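Rab GDP dissociation inhibitor alpha (Naegleria fowleri, PDB 6C87) probably binds prenylated Rab GTPases in their GDP-bound state, slowing nucleotide release and keeping them soluble for recycling between membranes. Local coordinates at residues V26-L31 / V38-R43; G48-S53 / Y393-Y398; V153-D158 / Q168-S173; T367-S370 / N375-K378. All blocks are in the same frame, centred on the assembly; numbering follows the deposited sequence.

Contact 1 of 4, residues V26-L31 / V38-R43; sequences VISGLL and VLHMDR
The imidazole of H40 meets S28 at its edge: S28 OG lies close to the ring plane, 2.8 Å from H40 ND1, in a hydrogen bond in which either atom could be the donor. S28 CB follows the hydroxyl to the same rim, 3.3 Å from H40 CE1. The second ring nitrogen, NE2, is bonded to the carbonyl oxygen of G19, so the ring is gripped at both nitrogens and its rotation about CB-CG is fixed. The ring of Y259 also meets it, the two planes inclined by about 30°. On the helix, S28 holds OG anti to its backbone N (chi1 178°), which carries the hydroxyl out towards the strand. The elements joined here are the helix and second strand of a beta-alpha-beta unit made of strand 15-18, helix 22-33 and strand 38-41, the Rossmann-type unit that GDI proteins share with flavin-dependent relatives. Helix and strand run nearly antiparallel, with 161° between the segment axes and a closest axial approach of 9.4 Å, as expected for the return helix of a beta-alpha-beta crossover between the parallel strands 15-18 and 38-41. V38 straddles the helix surface with its two methyls: V38 CG1 lies 3.5 Å from S28 OG, while V38 CG2 packs 3.8 Å from L31 CB, about one turn further on. The nearest alpha carbons, those of S28 and V38, are 7.0 Å apart. All four touching residues are buried, and the far side of the helix, with V26 and I27, packs on helix 422-436.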
# COMPACT_ATOMS: atom_id res chain seq x y z
N VAL A 26 -23.07 1.00 -7.33
CA VAL A 26 -21.88 1.20 -6.51
C VAL A 26 -20.73 1.77 -7.34
O VAL A 26 -20.00 2.66 -6.90
CB VAL A 26 -21.48 -0.11 -5.82
CG1 VAL A 26 -20.16 0.08 -5.07
CG2 VAL A 26 -22.58 -0.55 -4.86
N ILE A 27 -20.54 1.24 -8.55
CA ILE A 27 -19.52 1.79 -9.44
C ILE A 27 -19.83 3.25 -9.76
O ILE A 27 -18.94 4.12 -9.71
CB ILE A 27 -19.39 0.93 -10.71
CG1 ILE A 27 -18.73 -0.41 -10.39
CG2 ILE A 27 -18.57 1.64 -11.78
CD1 ILE A 27 -17.30 -0.26 -9.92
N SER A 28 -21.09 3.55 -10.07
CA SER A 28 -21.50 4.92 -10.36
C SER A 28 -21.25 5.85 -9.16
O SER A 28 -20.74 6.96 -9.33
CB SER A 28 -22.97 4.94 -10.76
OG SER A 28 -23.43 6.26 -11.01
N GLY A 29 -21.60 5.39 -7.96
CA GLY A 29 -21.37 6.20 -6.77
C GLY A 29 -19.90 6.43 -6.47
O GLY A 29 -19.50 7.54 -6.10
N LEU A 30 -19.07 5.39 -6.62
CA LEU A 30 -17.64 5.55 -6.41
C LEU A 30 -17.04 6.54 -7.39
O LEU A 30 -16.17 7.35 -7.02
CB LEU A 30 -16.94 4.19 -6.53
CG LEU A 30 -17.08 3.24 -5.35
CD1 LEU A 30 -16.56 1.88 -5.74
CD2 LEU A 30 -16.33 3.79 -4.15
N LEU A 31 -17.48 6.51 -8.65
CA LEU A 31 -16.97 7.46 -9.64
C LEU A 31 -17.37 8.89 -9.29
O LEU A 31 -16.58 9.82 -9.48
CB LEU A 31 -17.49 7.08 -11.03
CG LEU A 31 -16.99 5.77 -11.63
CD1 LEU A 31 -17.88 5.35 -12.77
CD2 LEU A 31 -15.56 5.95 -12.12
N VAL A 38 -20.88 11.79 -14.19
CA VAL A 38 -21.48 10.51 -14.54
C VAL A 38 -22.88 10.75 -15.10
O VAL A 38 -23.65 11.53 -14.54
CB VAL A 38 -21.52 9.56 -13.33
CG1 VAL A 38 -22.24 8.27 -13.68
CG2 VAL A 38 -20.11 9.24 -12.84
N LEU A 39 -23.17 10.09 -16.22
CA LEU A 39 -24.53 9.93 -16.72
C LEU A 39 -24.98 8.50 -16.40
O LEU A 39 -24.31 7.54 -16.81
CB LEU A 39 -24.58 10.18 -18.23
CG LEU A 39 -25.89 9.85 -18.96
CD1 LEU A 39 -27.03 10.67 -18.41
CD2 LEU A 39 -25.75 10.05 -20.45
N HIS A 40 -26.08 8.36 -15.68
CA HIS A 40 -26.56 7.04 -15.26
C HIS A 40 -27.95 6.81 -15.85
O HIS A 40 -28.89 7.56 -15.54
CB HIS A 40 -26.59 6.95 -13.73
CG HIS A 40 -26.55 5.55 -13.20
ND1 HIS A 40 -25.76 5.18 -12.13
CD2 HIS A 40 -27.17 4.42 -13.61
CE1 HIS A 40 -25.91 3.89 -11.90
NE2 HIS A 40 -26.76 3.40 -12.78
N MET A 41 -28.09 5.77 -16.67
CA MET A 41 -29.32 5.51 -17.40
C MET A 41 -29.78 4.07 -17.18
O MET A 41 -28.99 3.17 -16.90
CB MET A 41 -29.16 5.77 -18.90
CG MET A 41 -28.87 7.22 -19.25
SD MET A 41 -28.78 7.55 -21.02
CE MET A 41 -27.47 6.45 -21.51
N ASP A 42 -31.09 3.87 -17.37
CA ASP A 42 -31.71 2.56 -17.30
C ASP A 42 -32.90 2.55 -18.26
O ASP A 42 -33.66 3.51 -18.32
CB ASP A 42 -32.14 2.22 -15.86
CG ASP A 42 -32.42 0.73 -15.63
OD1 ASP A 42 -33.07 0.07 -16.47
OD2 ASP A 42 -31.96 0.20 -14.60
N ARG A 43 -33.03 1.46 -19.03
CA ARG A 43 -34.14 1.34 -19.96
C ARG A 43 -35.48 1.13 -19.26
O ARG A 43 -36.52 1.41 -19.86
CB ARG A 43 -33.91 0.18 -20.92
CG ARG A 43 -33.87 -1.20 -20.25
CD ARG A 43 -33.86 -2.31 -21.30
NE ARG A 43 -32.59 -2.44 -22.01
CZ ARG A 43 -31.56 -3.15 -21.58
NH1 ARG A 43 -31.63 -3.83 -20.43
NH2 ARG A 43 -30.44 -3.19 -22.32

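Contact 2 of 4, residues G48-S53 / Y393-Y398; sequences GGESAS and YILDTY
E50 reaches across to strand 389-400 with both its backbone and its side chain, and Y393 and L395 receive it. E50 CB sits 3.4 Å from Y393 OH and 4.0 Å from L395 CD1. Beyond CB the chain is extended (chi2 175°), running alongside L395 in the opposite sense, so that its end lies over the leucine methyls: E50 CD is 4.0 Å from L395 CD2, with E50 OE1 near L395 CD1 and E50 OE2 near L395 CD2. At the tip, E50 OE1 also takes a water hydrogen at 3.2 Å, and the same water donates to D396 O at 2.9 Å, which ties the carboxylate indirectly to the strand backbone. The direct polar link comes from the main chain, where Y393 OH donates to E50 O over 2.8 Å. That hydroxyl approaches in the carbonyl plane on a lone pair, at a C=O...donor angle of 115°. L395 CG lies over one face of the Y393 ring, 3.7 Å above its plane and displaced towards the rim. On the loop side, G48 O accepts from both S51 N and S51 OG, closing a tight turn with G49 and E50 at its corners. This turn belongs to the NPYYGGES sequence typical of the GDI/REP family, a conserved region that, as in relatives, probably contributes to the Rab-binding platform.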
# COMPACT_ATOMS: atom_id res chain seq x y z
N GLY A 48 -33.21 -1.76 -10.59
CA GLY A 48 -32.73 -3.08 -10.24
C GLY A 48 -32.67 -4.08 -11.38
O GLY A 48 -31.89 -5.03 -11.30
N GLY A 49 -33.49 -3.90 -12.42
CA GLY A 49 -33.50 -4.87 -13.50
C GLY A 49 -33.92 -6.25 -13.00
O GLY A 49 -35.01 -6.44 -12.44
N GLU A 50 -33.06 -7.24 -13.22
CA GLU A 50 -33.36 -8.59 -12.78
C GLU A 50 -33.33 -8.72 -11.27
O GLU A 50 -33.83 -9.72 -10.74
CB GLU A 50 -32.38 -9.58 -13.41
CG GLU A 50 -32.42 -9.62 -14.92
CD GLU A 50 -31.35 -10.53 -15.51
OE1 GLU A 50 -30.35 -10.80 -14.82
OE2 GLU A 50 -31.52 -10.97 -16.66
N SER A 51 -32.77 -7.75 -10.55
CA SER A 51 -32.71 -7.80 -9.10
C SER A 51 -33.70 -6.82 -8.47
O SER A 51 -33.53 -6.41 -7.32
CB SER A 51 -31.29 -7.52 -8.59
OG SER A 51 -30.88 -6.20 -8.87
N ALA A 52 -34.75 -6.48 -9.21
CA ALA A 52 -35.70 -5.46 -8.78
C ALA A 52 -36.44 -5.89 -7.53
O ALA A 52 -36.46 -7.07 -7.15
CB ALA A 52 -36.69 -5.16 -9.91
N SER A 53 -37.03 -4.90 -6.86
CA SER A 53 -37.83 -5.11 -5.66
C SER A 53 -39.30 -4.98 -6.05
O SER A 53 -39.73 -3.91 -6.49
CB SER A 53 -37.45 -4.10 -4.57
OG SER A 53 -38.24 -4.28 -3.41
N TYR A 393 -38.14 -18.52 -10.61
CA TYR A 393 -37.43 -17.42 -11.26
C TYR A 393 -36.07 -17.94 -11.75
O TYR A 393 -35.13 -18.05 -10.96
CB TYR A 393 -37.27 -16.25 -10.29
CG TYR A 393 -36.69 -14.99 -10.88
CD1 TYR A 393 -37.12 -14.52 -12.12
CD2 TYR A 393 -35.73 -14.27 -10.20
CE1 TYR A 393 -36.59 -13.36 -12.66
CE2 TYR A 393 -35.20 -13.11 -10.73
CZ TYR A 393 -35.63 -12.66 -11.96
OH TYR A 393 -35.08 -11.50 -12.48
N ILE A 394 -35.99 -18.25 -13.03
CA ILE A 394 -34.78 -18.79 -13.64
C ILE A 394 -34.14 -17.71 -14.52
O ILE A 394 -34.83 -17.07 -15.33
CB ILE A 394 -35.09 -20.06 -14.45
CG1 ILE A 394 -35.81 -21.07 -13.56
CG2 ILE A 394 -33.81 -20.65 -15.03
CD1 ILE A 394 -36.39 -22.24 -14.30
N LEU A 395 -32.83 -17.53 -14.37
CA LEU A 395 -32.10 -16.50 -15.09
C LEU A 395 -30.83 -17.07 -15.71
O LEU A 395 -30.16 -17.91 -15.11
CB LEU A 395 -31.71 -15.34 -14.17
CG LEU A 395 -32.83 -14.46 -13.61
CD1 LEU A 395 -32.24 -13.47 -12.61
CD2 LEU A 395 -33.55 -13.74 -14.75
N ASP A 396 -30.50 -16.57 -16.90
CA ASP A 396 -29.20 -16.84 -17.50
C ASP A 396 -28.15 -15.93 -16.88
O ASP A 396 -28.42 -14.76 -16.57
CB ASP A 396 -29.27 -16.62 -19.01
CG ASP A 396 -30.17 -17.63 -19.71
OD1 ASP A 396 -30.06 -18.85 -19.44
OD2 ASP A 396 -31.00 -17.21 -20.54
N THR A 397 -26.94 -16.45 -16.71
CA THR A 397 -25.83 -15.69 -16.16
C THR A 397 -24.79 -15.45 -17.25
O THR A 397 -24.62 -16.26 -18.17
CB THR A 397 -25.21 -16.41 -14.96
OG1 THR A 397 -24.75 -17.71 -15.35
CG2 THR A 397 -26.25 -16.59 -13.88
N TYR A 398 -24.11 -14.30 -17.15
CA TYR A 398 -23.17 -13.91 -18.19
C TYR A 398 -21.93 -13.29 -17.56
O TYR A 398 -21.96 -12.79 -16.43
CB TYR A 398 -23.77 -12.90 -19.18
CG TYR A 398 -24.96 -13.41 -19.96
CD1 TYR A 398 -26.25 -13.29 -19.46
CD2 TYR A 398 -24.78 -14.01 -21.20
CE1 TYR A 398 -27.34 -13.75 -20.18
CE2 TYR A 398 -25.87 -14.48 -21.93
CZ TYR A 398 -27.15 -14.35 -21.41
OH TYR A 398 -28.23 -14.81 -22.13
O HOH W 1 -28.36 -13.19 -14.10

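Contact 3 of 4, residues V153-D158 / Q168-S173; sequences VSYLYD and QGFDCS
Although Y155 reaches the loop with its phenol, its hydroxyl makes no hydrogen bond to segment 168-173 and instead ends among carbon and sulfur. F170 CB lies 3.2 Å from Y155 OH, and C172 SG stands 3.7 Å from the same oxygen. The polar need of this hydroxyl is met by the carbonyl oxygen of H167, immediately before the segment, so the phenol tip is anchored to the loop backbone while its flanks make apolar contacts. With CG anti to the backbone N (chi1 164°), Y155 projects away from the helix towards the loop. Its side chain crosses that of F170 at about a right angle; Y155 CZ comes to 4.3 Å from F170 CB, and Y155 OH to 3.8 Å from F170 CD2 on the phenyl ring. Further back, Y155 CE1 touches Q168 CB at 4.0 Å. There the two side chains slide past each other in opposite directions, the glutamine amide turned 56° from the phenol plane. The segments are the end of helix 143-157 and the loop that leads into helix 177-184; with helix 212-229 they form part of the all-helical domain that GDI proteins carry beside their sheet-containing domain. I180 touches both Y155 and C172, Y183 meets the F170 ring edge-to-face, and the backbone of C172 is bonded to that of L213. The loop bends at Q168 and G169, both at positive phi, the latter at 88°, before F170 and C172 turn their side chains back to the helix.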
# COMPACT_ATOMS: atom_id res chain seq x y z
N VAL A 153 -10.54 -26.91 15.24
CA VAL A 153 -11.03 -25.54 15.39
C VAL A 153 -10.31 -24.85 16.54
O VAL A 153 -10.04 -23.64 16.48
CB VAL A 153 -12.56 -25.53 15.56
CG1 VAL A 153 -13.05 -24.14 15.97
CG2 VAL A 153 -13.23 -25.97 14.26
N SER A 154 -9.99 -25.59 17.61
CA SER A 154 -9.19 -25.02 18.69
C SER A 154 -7.84 -24.54 18.17
O SER A 154 -7.37 -23.45 18.55
CB SER A 154 -9.00 -26.05 19.81
OG SER A 154 -9.82 -25.75 20.93
N TYR A 155 -7.20 -25.33 17.31
CA TYR A 155 -5.91 -24.94 16.76
C TYR A 155 -6.01 -23.68 15.90
O TYR A 155 -5.14 -22.81 15.97
CB TYR A 155 -5.31 -26.09 15.95
CG TYR A 155 -4.18 -25.67 15.03
CD1 TYR A 155 -2.94 -25.29 15.53
CD2 TYR A 155 -4.36 -25.67 13.65
CE1 TYR A 155 -1.91 -24.90 14.68
CE2 TYR A 155 -3.34 -25.29 12.79
CZ TYR A 155 -2.12 -24.90 13.31
OH TYR A 155 -1.11 -24.53 12.46
N LEU A 156 -7.07 -23.57 15.10
CA LEU A 156 -7.18 -22.43 14.18
C LEU A 156 -7.46 -21.13 14.93
O LEU A 156 -6.88 -20.08 14.61
CB LEU A 156 -8.25 -22.69 13.13
CG LEU A 156 -7.95 -23.89 12.22
CD1 LEU A 156 -9.14 -24.22 11.32
CD2 LEU A 156 -6.69 -23.66 11.40
N TYR A 157 -8.32 -21.17 15.96
CA TYR A 157 -8.61 -19.96 16.71
C TYR A 157 -7.45 -19.56 17.61
O TYR A 157 -7.32 -18.38 17.95
CB TYR A 157 -9.88 -20.14 17.54
N ASP A 158 -6.60 -20.51 18.00
CA ASP A 158 -5.42 -20.20 18.80
C ASP A 158 -4.21 -19.85 17.96
O ASP A 158 -3.16 -19.53 18.52
CB ASP A 158 -5.07 -21.37 19.72
CG ASP A 158 -6.01 -21.48 20.90
OD1 ASP A 158 -6.91 -20.63 21.01
OD2 ASP A 158 -5.83 -22.40 21.72
N GLN A 168 2.56 -25.11 15.87
CA GLN A 168 2.44 -26.57 16.00
C GLN A 168 2.74 -27.28 14.69
O GLN A 168 2.01 -28.18 14.25
CB GLN A 168 1.05 -26.96 16.52
CG GLN A 168 0.85 -26.74 18.00
CD GLN A 168 -0.37 -27.47 18.52
OE1 GLN A 168 -0.68 -28.57 18.08
NE2 GLN A 168 -1.07 -26.85 19.47
N GLY A 169 3.83 -26.88 14.04
CA GLY A 169 4.31 -27.55 12.85
C GLY A 169 3.73 -27.07 11.54
O GLY A 169 3.97 -27.70 10.50
N PHE A 170 2.97 -25.98 11.54
CA PHE A 170 2.38 -25.44 10.33
C PHE A 170 2.67 -23.94 10.24
O PHE A 170 2.66 -23.24 11.25
CB PHE A 170 0.87 -25.67 10.29
CG PHE A 170 0.48 -27.09 10.00
CD1 PHE A 170 0.57 -27.60 8.72
CD2 PHE A 170 0.01 -27.91 11.02
CE1 PHE A 170 0.21 -28.90 8.45
CE2 PHE A 170 -0.36 -29.22 10.76
CZ PHE A 170 -0.26 -29.71 9.47
N ASP A 171 2.93 -23.47 9.02
CA ASP A 171 3.08 -22.05 8.73
C ASP A 171 1.89 -21.67 7.84
O ASP A 171 1.95 -21.81 6.62
CB ASP A 171 4.41 -21.73 8.05
CG ASP A 171 4.58 -20.25 7.75
OD1 ASP A 171 5.66 -19.86 7.25
OD2 ASP A 171 3.65 -19.46 8.03
N CYS A 172 0.83 -21.17 8.47
CA CYS A 172 -0.40 -20.90 7.74
C CYS A 172 -0.27 -19.75 6.75
O CYS A 172 -1.15 -19.59 5.89
CB CYS A 172 -1.53 -20.63 8.74
SG CYS A 172 -1.86 -22.04 9.84
N SER A 173 0.79 -18.96 6.84
CA SER A 173 1.06 -17.96 5.81
C SER A 173 1.48 -18.62 4.50
O SER A 173 1.30 -18.03 3.43
CB SER A 173 2.14 -16.99 6.28
OG SER A 173 3.28 -17.69 6.73

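Contact 4 of 4, residues T367-S370 / N375-K378; sequences TVES and NEVK
A strand-to-helix corner is bridged here by the carboxylate of E376: the chain leaves strand 360-367, turns through residues 368-372 and enters the short, weakly bonded helix 373-376, whose E376 reaches back to the turn it has just left. E376 OE1 accepts from E369 N at 2.8 Å with an N-H...O angle of 154°, using the syn lone pair, the side of the other oxygen. E376 OE2 takes two bonds from S370, one from S370 N at 2.7 Å and one from S370 OG at 2.6 Å. Both donors come from the same face of the carboxylate, the backbone N lying 46° out of its plane. They can converge because S370 holds OG between its backbone N and carbonyl carbon (chi1 74°), bringing hydroxyl and amide to one side. V368 CG1 lies beside the carboxylate, 3.8 Å from E376 OE2. E369 brings a second negative group near, with E369 OE1 4.4 Å from E376 OE1. R339 probably eases that repulsion, forming a salt bridge to E376 OE1 and a weak, long ion pair to E369, whose other oxygen is bonded to H341 ND1 and K340 N. The glutamate thus accepts from backbone N-H groups of the preceding turn, and S370 OG, bonded also to N372 N two residues on, makes an ST turn, in the strand-to-helix connection where the chain leaves the mixed sheet after strand 360-367.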
# COMPACT_ATOMS: atom_id res chain seq x y z
N THR A 367 -27.13 -22.83 -8.60
CA THR A 367 -26.76 -22.95 -10.00
C THR A 367 -27.46 -24.16 -10.59
O THR A 367 -27.53 -25.22 -9.97
CB THR A 367 -25.24 -23.07 -10.14
OG1 THR A 367 -24.61 -21.86 -9.71
CG2 THR A 367 -24.84 -23.40 -11.57
N VAL A 368 -28.01 -23.98 -11.80
CA VAL A 368 -28.76 -25.05 -12.45
C VAL A 368 -27.79 -26.09 -12.98
O VAL A 368 -26.83 -25.76 -13.69
CB VAL A 368 -29.63 -24.47 -13.58
CG1 VAL A 368 -30.38 -25.58 -14.29
CG2 VAL A 368 -30.60 -23.43 -13.02
N GLU A 369 -28.03 -27.36 -12.64
CA GLU A 369 -27.20 -28.45 -13.12
C GLU A 369 -27.88 -29.35 -14.13
O GLU A 369 -27.18 -30.05 -14.88
CB GLU A 369 -26.71 -29.32 -11.96
CG GLU A 369 -25.84 -28.62 -10.92
CD GLU A 369 -25.51 -29.52 -9.74
OE1 GLU A 369 -26.05 -30.64 -9.67
OE2 GLU A 369 -24.69 -29.13 -8.89
N SER A 370 -29.21 -29.37 -14.18
CA SER A 370 -29.97 -30.38 -14.91
C SER A 370 -31.07 -29.75 -15.76
O SER A 370 -31.22 -28.52 -15.81
CB SER A 370 -30.56 -31.41 -13.94
OG SER A 370 -31.66 -30.86 -13.22
N ASN A 375 -36.69 -29.43 -9.52
CA ASN A 375 -36.45 -30.63 -8.73
C ASN A 375 -35.11 -30.58 -8.02
O ASN A 375 -34.93 -31.25 -7.00
CB ASN A 375 -36.57 -31.87 -9.62
CG ASN A 375 -36.39 -33.15 -8.85
OD1 ASN A 375 -35.35 -33.80 -8.94
ND2 ASN A 375 -37.41 -33.53 -8.09
N GLU A 376 -34.15 -29.80 -8.54
CA GLU A 376 -32.85 -29.71 -7.89
C GLU A 376 -32.97 -29.08 -6.50
O GLU A 376 -32.17 -29.40 -5.61
CB GLU A 376 -31.86 -28.93 -8.76
CG GLU A 376 -31.48 -29.62 -10.05
CD GLU A 376 -30.59 -28.77 -10.96
OE1 GLU A 376 -29.59 -28.19 -10.46
OE2 GLU A 376 -30.89 -28.66 -12.17
N VAL A 377 -33.94 -28.18 -6.28
CA VAL A 377 -34.12 -27.54 -4.98
C VAL A 377 -35.23 -28.20 -4.17
O VAL A 377 -35.63 -27.66 -3.13
CB VAL A 377 -34.39 -26.03 -5.12
CG1 VAL A 377 -33.22 -25.32 -5.79
CG2 VAL A 377 -35.70 -25.77 -5.85
N LYS A 378 -35.75 -29.35 -4.61
CA LYS A 378 -36.85 -29.97 -3.88
C LYS A 378 -36.45 -30.33 -2.46
O LYS A 378 -37.28 -30.27 -1.54
CB LYS A 378 -37.35 -31.21 -4.62
CG LYS A 378 -38.54 -31.87 -3.96
CD LYS A 378 -39.06 -33.04 -4.78
CE LYS A 378 -40.30 -33.65 -4.12
NZ LYS A 378 -39.97 -34.40 -2.88

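In the fold
Contacts 1, 2 and 4 lie in the sheet-containing part of the chain, and contact 3 stands apart in the helical domain, its centre 37 to 44 Å from the other three. Contact 2 is the intermediate one: its centre is about 19 Å from that of contact 1 and 17 Å from that of contact 4, with nearest atoms about 5 Å away in each case but no touch. T20 OG1 hydrogen-bonds D42 OD2 and G48 N, linking segments 38-43 and 48-53. K307 of strand 302-315 touches D396 of segment 393-398 and V368 of contact 4. Along the chain, contacts 3 and 4 both fall inside the long loop closed by contact 2.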